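Local coordinates for protein phenol hydroxylase component phN (Pseudomonas stutzeri, PDB 3U52) that probably serves as the diiron-bearing catalytic subunit of a multicomponent monooxygenase that uses dioxygen to hydroxylate phenol, at residues K176-D181 against F266-R271; H333-T338 against P405-E410; Q397-C402 against D434-I439. All coordinates share one frame; numbering follows the deposited sequence.

Interaction 1: residues K176-D181 against F266-R271; sequences KSFFDD and FWRGFR
Oxygen OD2 of D181 is gripped by two partners, R268 NH1 at 2.7 Å in a salt bridge and the hydroxyl of Y447. The contact joins helices 173-184 and 254-283 of the mostly helical hydroxylase fold; the segments 176-181 and 266-271 run roughly antiparallel, their axes 10.6 Å apart at closest approach. Arginine suits the place because its long chain, bent at chi2 and chi3, spans the distance between the helices and presents two donors. NH1 meets the anti lone pair of D181 OD2, and NH2 donates to S177 OG at 3.0 Å. Both acceptors lie near the guanidinium plane, although neither bond is straight (148° and 143°). S177 and D181 sit one helical turn apart and so flank the group along its edge, while CA of F178 lies 3.6 Å above one face. The serine hydroxyl is also hydrogen-bonded to the carbonyl oxygen of S173, which helps to fix its rotation. K264 and K446 form salt bridges with D181 OD1, a cluster of positive charge that probably stabilises the carboxylate as an anion. An aromatic side chain of another protein chain makes a weak hydrogen bond with R268 NH1.

With CG anti to the backbone N (chi1 176°), the F178 ring brings its edge up to the backbone of R268 and G269. Its plane stands almost perpendicular to the guanidinium, so the two do not stack. G269, a residue of a xenon pocket with F198 and L273, has no side chain to interfere: F178 CE2 lies 3.6 Å from G269 N, and F178 CD2 is 3.7 Å from R268 O.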
# COMPACT_ATOMS: atom_id res chain seq x y z
N LYS A 176 -26.25 -19.98 6.22
CA LYS A 176 -26.80 -20.29 4.89
C LYS A 176 -28.33 -20.16 4.82
O LYS A 176 -28.86 -19.46 3.92
CB LYS A 176 -26.35 -21.67 4.43
CG LYS A 176 -26.61 -21.91 2.92
CD LYS A 176 -26.20 -23.32 2.56
CE LYS A 176 -26.96 -23.85 1.35
NZ LYS A 176 -26.56 -23.18 0.09
N SER A 177 -29.05 -20.80 5.75
CA SER A 177 -30.50 -20.71 5.72
C SER A 177 -31.03 -19.29 6.03
O SER A 177 -32.09 -18.90 5.54
CB SER A 177 -31.16 -21.76 6.63
OG SER A 177 -30.95 -21.44 7.99
N PHE A 178 -30.29 -18.51 6.84
CA PHE A 178 -30.62 -17.07 7.07
C PHE A 178 -30.67 -16.33 5.74
O PHE A 178 -31.66 -15.63 5.41
CB PHE A 178 -29.55 -16.39 7.99
CG PHE A 178 -29.78 -14.92 8.19
CD1 PHE A 178 -29.25 -14.00 7.31
CD2 PHE A 178 -30.49 -14.46 9.30
CE1 PHE A 178 -29.48 -12.61 7.49
CE2 PHE A 178 -30.71 -13.06 9.54
CZ PHE A 178 -30.26 -12.16 8.62
N PHE A 179 -29.60 -16.48 4.96
CA PHE A 179 -29.59 -15.78 3.69
C PHE A 179 -30.47 -16.40 2.57
O PHE A 179 -30.94 -15.67 1.70
CB PHE A 179 -28.13 -15.57 3.17
CG PHE A 179 -27.88 -14.14 2.77
CD1 PHE A 179 -27.49 -13.21 3.69
CD2 PHE A 179 -28.11 -13.74 1.46
CE1 PHE A 179 -27.31 -11.84 3.34
CE2 PHE A 179 -27.92 -12.40 1.06
CZ PHE A 179 -27.52 -11.45 2.00
N ASP A 180 -30.65 -17.73 2.58
CA ASP A 180 -31.59 -18.40 1.64
C ASP A 180 -33.00 -17.89 1.91
O ASP A 180 -33.71 -17.65 0.99
CB ASP A 180 -31.56 -19.91 1.78
CG ASP A 180 -30.38 -20.56 1.08
OD1 ASP A 180 -29.54 -19.83 0.46
OD2 ASP A 180 -30.28 -21.83 1.11
N ASP A 181 -33.37 -17.71 3.18
CA ASP A 181 -34.68 -17.19 3.58
C ASP A 181 -34.87 -15.81 2.96
O ASP A 181 -35.87 -15.58 2.26
CB ASP A 181 -34.74 -17.22 5.12
CG ASP A 181 -36.12 -16.90 5.72
OD1 ASP A 181 -36.96 -16.26 5.07
OD2 ASP A 181 -36.33 -17.25 6.90
N PHE A 266 -35.36 -9.37 13.14
CA PHE A 266 -34.71 -9.20 14.44
C PHE A 266 -34.35 -10.56 14.99
O PHE A 266 -33.19 -10.76 15.42
CB PHE A 266 -35.59 -8.48 15.50
CG PHE A 266 -34.97 -8.53 16.88
CD1 PHE A 266 -35.48 -9.39 17.86
CD2 PHE A 266 -33.81 -7.77 17.15
CE1 PHE A 266 -34.88 -9.48 19.11
CE2 PHE A 266 -33.22 -7.83 18.44
CZ PHE A 266 -33.74 -8.72 19.39
N TRP A 267 -35.32 -11.47 15.00
CA TRP A 267 -35.14 -12.73 15.71
C TRP A 267 -34.17 -13.67 14.96
O TRP A 267 -33.26 -14.22 15.55
CB TRP A 267 -36.47 -13.40 16.09
CG TRP A 267 -36.17 -14.59 16.97
CD1 TRP A 267 -36.11 -15.89 16.60
CD2 TRP A 267 -35.88 -14.56 18.38
NE1 TRP A 267 -35.78 -16.67 17.67
CE2 TRP A 267 -35.62 -15.88 18.77
CE3 TRP A 267 -35.78 -13.54 19.33
CZ2 TRP A 267 -35.28 -16.23 20.11
CZ3 TRP A 267 -35.46 -13.89 20.66
CH2 TRP A 267 -35.22 -15.21 21.03
N ARG A 268 -34.32 -13.78 13.64
CA ARG A 268 -33.32 -14.49 12.83
C ARG A 268 -31.89 -13.90 12.91
O ARG A 268 -30.91 -14.64 12.96
CB ARG A 268 -33.78 -14.58 11.35
CG ARG A 268 -34.96 -15.57 11.15
CD ARG A 268 -34.81 -16.39 9.80
NE ARG A 268 -33.69 -17.33 9.90
CZ ARG A 268 -33.55 -18.41 9.16
NH1 ARG A 268 -34.44 -18.69 8.23
NH2 ARG A 268 -32.50 -19.21 9.32
N GLY A 269 -31.79 -12.57 12.91
CA GLY A 269 -30.52 -11.89 13.03
C GLY A 269 -29.91 -12.15 14.40
O GLY A 269 -28.71 -12.43 14.51
N PHE A 270 -30.73 -12.12 15.44
CA PHE A 270 -30.24 -12.44 16.80
C PHE A 270 -29.64 -13.90 16.87
O PHE A 270 -28.57 -14.14 17.46
CB PHE A 270 -31.40 -12.25 17.82
CG PHE A 270 -31.10 -12.79 19.18
CD1 PHE A 270 -29.99 -12.35 19.88
CD2 PHE A 270 -31.93 -13.72 19.76
CE1 PHE A 270 -29.73 -12.85 21.19
CE2 PHE A 270 -31.68 -14.21 21.05
CZ PHE A 270 -30.57 -13.77 21.75
N ARG A 271 -30.34 -14.87 16.27
CA ARG A 271 -29.87 -16.25 16.27
C ARG A 271 -28.59 -16.36 15.44
O ARG A 271 -27.64 -17.03 15.84
CB ARG A 271 -30.98 -17.23 15.79
CG ARG A 271 -32.04 -17.42 16.91
CD ARG A 271 -31.36 -18.10 18.11
NE ARG A 271 -32.35 -18.70 19.04
CZ ARG A 271 -32.38 -18.49 20.35
NH1 ARG A 271 -31.52 -17.67 20.95
NH2 ARG A 271 -33.29 -19.10 21.07

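Interaction 2: residues H333-T338 against P405-E410; sequences HQLWTT and PTIFTE
A xenon pocket formed by F339, I404 and P405 borders this contact, and beside it CG2 of T338 comes within 4.3 Å of CG of P405. I407 supplies the branched apolar side chain that packs on L335 and T338 of helix 331-342. Its CG1 sits between the backbone N and carbonyl carbon (chi1 54°), which carries CD1 onto the helix, 3.8 Å from L335 CG, with the two side chains crossing at about a right angle. The other branch, CG2, lies 3.3 Å from T338 OG1. That hydroxyl can tolerate an apolar neighbour because its proton is used within the helix: it donates to Q334 O at 2.8 Å. The same oxygen also accepts from T338 N, and the two donors reach it from opposite faces of the carbonyl plane.

In the fold, the helix is here laid against a connecting segment that makes an inverse gamma turn centred on T406 and then enters the short, weakly bonded strand 409-410; backbone hydrogen bonds pair F408 with S418 of strand 417-424 and E410 with M416 just before it. Q334 reaches this segment with a chain that is extended beyond CG, and both ends of its amide serve T409. NE2 makes a weak, bent bond to T409 OG1 at 2.8 Å, while OE1 accepts from a water at 2.7 Å that in turn receives a long bond from T409 N. A glutamine suits the place, offering a donor and an acceptor side by side. F408 turns its edge to the amide, CD2 lying 3.8 Å from Q334 OE1 with the planes 68° apart; one face of the ring is covered by CG1 of I407, and R271 makes a cation-pi contact with it.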
# COMPACT_ATOMS: atom_id res chain seq x y z
N HIS A 333 -21.51 -18.62 26.31
CA HIS A 333 -21.14 -19.79 27.11
C HIS A 333 -21.90 -21.07 26.66
O HIS A 333 -21.30 -22.14 26.54
CB HIS A 333 -21.41 -19.48 28.59
CG HIS A 333 -20.95 -18.10 29.02
ND1 HIS A 333 -19.62 -17.72 28.97
CD2 HIS A 333 -21.65 -17.02 29.43
CE1 HIS A 333 -19.51 -16.46 29.37
NE2 HIS A 333 -20.72 -16.01 29.66
N GLN A 334 -23.21 -20.95 26.42
CA GLN A 334 -24.00 -22.06 25.84
C GLN A 334 -23.44 -22.53 24.49
O GLN A 334 -23.28 -23.75 24.23
CB GLN A 334 -25.47 -21.63 25.69
CG GLN A 334 -26.17 -21.39 27.02
CD GLN A 334 -27.54 -20.71 26.89
OE1 GLN A 334 -27.78 -19.89 25.99
NE2 GLN A 334 -28.44 -21.03 27.82
N LEU A 335 -23.08 -21.60 23.62
CA LEU A 335 -22.58 -21.97 22.32
C LEU A 335 -21.17 -22.56 22.39
O LEU A 335 -20.87 -23.51 21.66
CB LEU A 335 -22.61 -20.75 21.39
CG LEU A 335 -24.00 -20.61 20.78
CD1 LEU A 335 -24.22 -19.16 20.61
CD2 LEU A 335 -23.92 -21.32 19.44
N TRP A 336 -20.30 -22.04 23.27
CA TRP A 336 -18.91 -22.52 23.24
C TRP A 336 -18.91 -23.95 23.68
O TRP A 336 -18.25 -24.83 23.11
CB TRP A 336 -18.01 -21.69 24.14
CG TRP A 336 -16.54 -22.13 24.15
CD1 TRP A 336 -15.85 -22.71 25.20
CD2 TRP A 336 -15.62 -22.04 23.06
NE1 TRP A 336 -14.54 -22.93 24.83
CE2 TRP A 336 -14.36 -22.50 23.54
CE3 TRP A 336 -15.71 -21.56 21.74
CZ2 TRP A 336 -13.23 -22.52 22.74
CZ3 TRP A 336 -14.58 -21.59 20.95
CH2 TRP A 336 -13.36 -22.07 21.45
N THR A 337 -19.64 -24.19 24.74
CA THR A 337 -19.86 -25.56 25.25
C THR A 337 -20.50 -26.58 24.21
O THR A 337 -20.08 -27.77 24.10
CB THR A 337 -20.47 -25.33 26.69
OG1 THR A 337 -19.55 -25.62 27.74
CG2 THR A 337 -21.81 -25.69 26.89
N THR A 338 -21.42 -26.11 23.38
CA THR A 338 -21.94 -26.85 22.24
C THR A 338 -20.86 -27.19 21.22
O THR A 338 -20.73 -28.35 20.81
CB THR A 338 -23.04 -26.03 21.56
OG1 THR A 338 -24.09 -25.88 22.53
CG2 THR A 338 -23.58 -26.69 20.28
N PRO A 405 -28.71 -26.19 16.93
CA PRO A 405 -29.19 -27.17 17.87
C PRO A 405 -30.03 -26.48 18.96
O PRO A 405 -29.79 -25.33 19.28
CB PRO A 405 -27.93 -27.70 18.52
CG PRO A 405 -26.88 -27.52 17.58
CD PRO A 405 -27.26 -26.33 16.70
N THR A 406 -30.97 -27.19 19.54
CA THR A 406 -31.84 -26.58 20.56
C THR A 406 -31.13 -26.53 21.92
O THR A 406 -31.42 -27.31 22.81
CB THR A 406 -33.21 -27.32 20.60
OG1 THR A 406 -32.97 -28.72 20.60
CG2 THR A 406 -33.93 -27.04 19.34
N ILE A 407 -30.22 -25.58 22.08
CA ILE A 407 -29.31 -25.55 23.25
C ILE A 407 -29.67 -24.39 24.21
O ILE A 407 -29.03 -24.24 25.24
CB ILE A 407 -27.85 -25.27 22.78
CG1 ILE A 407 -27.81 -23.98 21.94
CG2 ILE A 407 -27.33 -26.36 21.92
CD1 ILE A 407 -26.40 -23.45 21.65
N PHE A 408 -30.64 -23.54 23.82
CA PHE A 408 -30.92 -22.30 24.52
C PHE A 408 -31.91 -22.54 25.64
O PHE A 408 -32.75 -23.41 25.55
CB PHE A 408 -31.51 -21.29 23.53
CG PHE A 408 -30.60 -20.99 22.40
CD1 PHE A 408 -30.88 -21.43 21.12
CD2 PHE A 408 -29.43 -20.29 22.62
CE1 PHE A 408 -29.97 -21.16 20.04
CE2 PHE A 408 -28.54 -20.00 21.57
CZ PHE A 408 -28.82 -20.46 20.29
N THR A 409 -31.86 -21.70 26.67
CA THR A 409 -32.69 -21.88 27.89
C THR A 409 -33.74 -20.80 28.15
O THR A 409 -33.69 -19.69 27.58
CB THR A 409 -31.78 -22.07 29.11
OG1 THR A 409 -30.85 -20.96 29.20
CG2 THR A 409 -30.99 -23.35 28.99
N GLU A 410 -34.71 -21.12 29.00
CA GLU A 410 -35.83 -20.25 29.28
C GLU A 410 -35.28 -19.01 30.01
O GLU A 410 -34.32 -19.09 30.79
CB GLU A 410 -36.87 -20.98 30.17
CG GLU A 410 -37.49 -22.22 29.58
CD GLU A 410 -38.61 -21.89 28.61
OE1 GLU A 410 -38.84 -20.70 28.34
OE2 GLU A 410 -39.31 -22.82 28.14
O HOH W 1 -30.25 -18.93 25.94

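Interaction 3: residues Q397-C402 against D434-I439; sequences QLCQVC and DGCCDI. With ZN (zinc ion), chain I.
Three different first torsions aim the thiolates of C399, C402 and C436 at one zinc ion: SG is anti to the backbone N in C399 (chi1 -177°), between N and the carbonyl carbon in C402 (69°), and anti to the carbonyl carbon in C436 (-80°). With C432 they complete a four-cysteine site, built from the CxxC pair of the loop 397-402, C432 just before helix 434-442, and C436 in its first turn, the helix lying within the YHS domain range. Four sulfurs and no other ligand from the protein are consistent with a structural zinc. C399 SG binds the ion at 2.4 Å and C402 SG at 2.3 Å. Within the CxxC turn, C399 SG also receives the backbone N-H of V401 at 3.5 Å and, weakly, that of C402, as in zinc knuckles; such bonds probably offset part of the negative charge on the sulfur. The backbone N of C436 is hydrogen-bonded to S433 OG.

Next to the metal, V401 supplies the apolar link between loop and helix. Its compact, branched side chain suits a close approach in which its CB stands 4.0 Å from C436 CB. W267 of helix 254-283 packs on C436 and I439. Of the valine branches, CG1 meets I439 CG2 at 3.9 Å, the side chains crossing at a slant, and CG2 rests 3.4 Å from C436 O.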
# COMPACT_ATOMS: atom_id res chain seq x y z
N GLN A 397 -30.91 -32.44 18.25
CA GLN A 397 -32.09 -31.81 17.69
C GLN A 397 -31.71 -30.41 17.20
O GLN A 397 -31.00 -29.68 17.91
CB GLN A 397 -33.15 -31.70 18.78
CG GLN A 397 -34.50 -31.12 18.29
CD GLN A 397 -35.48 -31.03 19.44
OE1 GLN A 397 -35.36 -30.16 20.29
NE2 GLN A 397 -36.43 -31.93 19.46
N LEU A 398 -32.17 -30.05 16.00
CA LEU A 398 -31.98 -28.74 15.42
C LEU A 398 -33.32 -28.01 15.37
O LEU A 398 -34.38 -28.66 15.20
CB LEU A 398 -31.45 -28.88 13.97
CG LEU A 398 -30.09 -29.57 13.77
CD1 LEU A 398 -29.69 -29.41 12.29
CD2 LEU A 398 -29.04 -28.95 14.69
N CYS A 399 -33.29 -26.67 15.51
CA CYS A 399 -34.50 -25.86 15.32
C CYS A 399 -34.93 -25.88 13.86
O CYS A 399 -34.12 -25.67 12.98
CB CYS A 399 -34.22 -24.41 15.71
SG CYS A 399 -35.63 -23.28 15.61
N GLN A 400 -36.25 -26.05 13.63
CA GLN A 400 -36.78 -26.09 12.27
C GLN A 400 -36.54 -24.74 11.50
O GLN A 400 -36.55 -24.70 10.26
CB GLN A 400 -38.30 -26.39 12.32
CG GLN A 400 -38.96 -26.65 10.90
CD GLN A 400 -38.38 -27.88 10.22
OE1 GLN A 400 -38.16 -27.94 8.98
NE2 GLN A 400 -38.18 -28.89 11.00
N VAL A 401 -36.32 -23.65 12.23
CA VAL A 401 -36.26 -22.31 11.58
C VAL A 401 -34.79 -21.84 11.52
O VAL A 401 -34.25 -21.68 10.43
CB VAL A 401 -37.19 -21.25 12.26
CG1 VAL A 401 -36.92 -19.83 11.73
CG2 VAL A 401 -38.71 -21.63 12.08
N CYS A 402 -34.13 -21.70 12.66
CA CYS A 402 -32.80 -21.05 12.66
C CYS A 402 -31.74 -22.09 12.45
O CYS A 402 -30.61 -21.73 12.07
CB CYS A 402 -32.57 -20.22 13.96
SG CYS A 402 -32.38 -21.19 15.48
N ASP A 434 -39.80 -19.46 21.43
CA ASP A 434 -41.04 -18.86 20.96
C ASP A 434 -40.76 -18.04 19.72
O ASP A 434 -41.60 -17.95 18.86
CB ASP A 434 -41.66 -17.96 22.02
CG ASP A 434 -42.23 -18.75 23.22
OD1 ASP A 434 -42.96 -19.75 23.02
OD2 ASP A 434 -41.96 -18.34 24.35
N GLY A 435 -39.60 -17.41 19.63
CA GLY A 435 -39.37 -16.50 18.51
C GLY A 435 -39.36 -17.24 17.19
O GLY A 435 -39.97 -16.80 16.22
N CYS A 436 -38.70 -18.40 17.17
CA CYS A 436 -38.63 -19.26 15.98
C CYS A 436 -39.97 -19.96 15.74
O CYS A 436 -40.42 -20.08 14.62
CB CYS A 436 -37.51 -20.27 16.15
SG CYS A 436 -35.82 -19.56 15.79
N CYS A 437 -40.64 -20.37 16.81
CA CYS A 437 -41.99 -20.91 16.69
C CYS A 437 -42.92 -19.95 15.96
O CYS A 437 -43.63 -20.36 15.04
CB CYS A 437 -42.53 -21.34 18.07
SG CYS A 437 -44.08 -22.32 17.91
N ASP A 438 -42.94 -18.66 16.33
CA ASP A 438 -43.84 -17.70 15.71
C ASP A 438 -43.54 -17.43 14.25
O ASP A 438 -44.45 -17.18 13.46
CB ASP A 438 -43.80 -16.36 16.44
CG ASP A 438 -44.56 -16.39 17.75
OD1 ASP A 438 -45.14 -17.47 18.11
OD2 ASP A 438 -44.54 -15.34 18.43
N ILE A 439 -42.26 -17.46 13.88
CA ILE A 439 -41.86 -17.30 12.49
C ILE A 439 -42.43 -18.52 11.69
O ILE A 439 -43.01 -18.38 10.59
CB ILE A 439 -40.29 -17.26 12.37
CG1 ILE A 439 -39.75 -15.97 12.97
CG2 ILE A 439 -39.84 -17.44 10.90
CD1 ILE A 439 -38.28 -15.96 13.19
ZN ZN I . -34.49 -21.31 16.30

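In the fold
Following the chain from the N terminus, interaction 1 closes first: the helix of 176-181 meets that of 266-271 after 84 largely helical residues that include the iron ligands E199, E233 and H236. Interactions 2 and 3 open later and cross, since 333-338 and 397-402 are followed in turn by 405-410 and 434-439. T406 OG1 and Q397 OE1 probably share a hydrogen bond where the two meet. Helix 254-283 joins all three: its R271 reaches interaction 2, while W267 and R268 pack on the segments of interaction 3. In this way the zinc-bearing region is tied to the helical body and to helix 331-342.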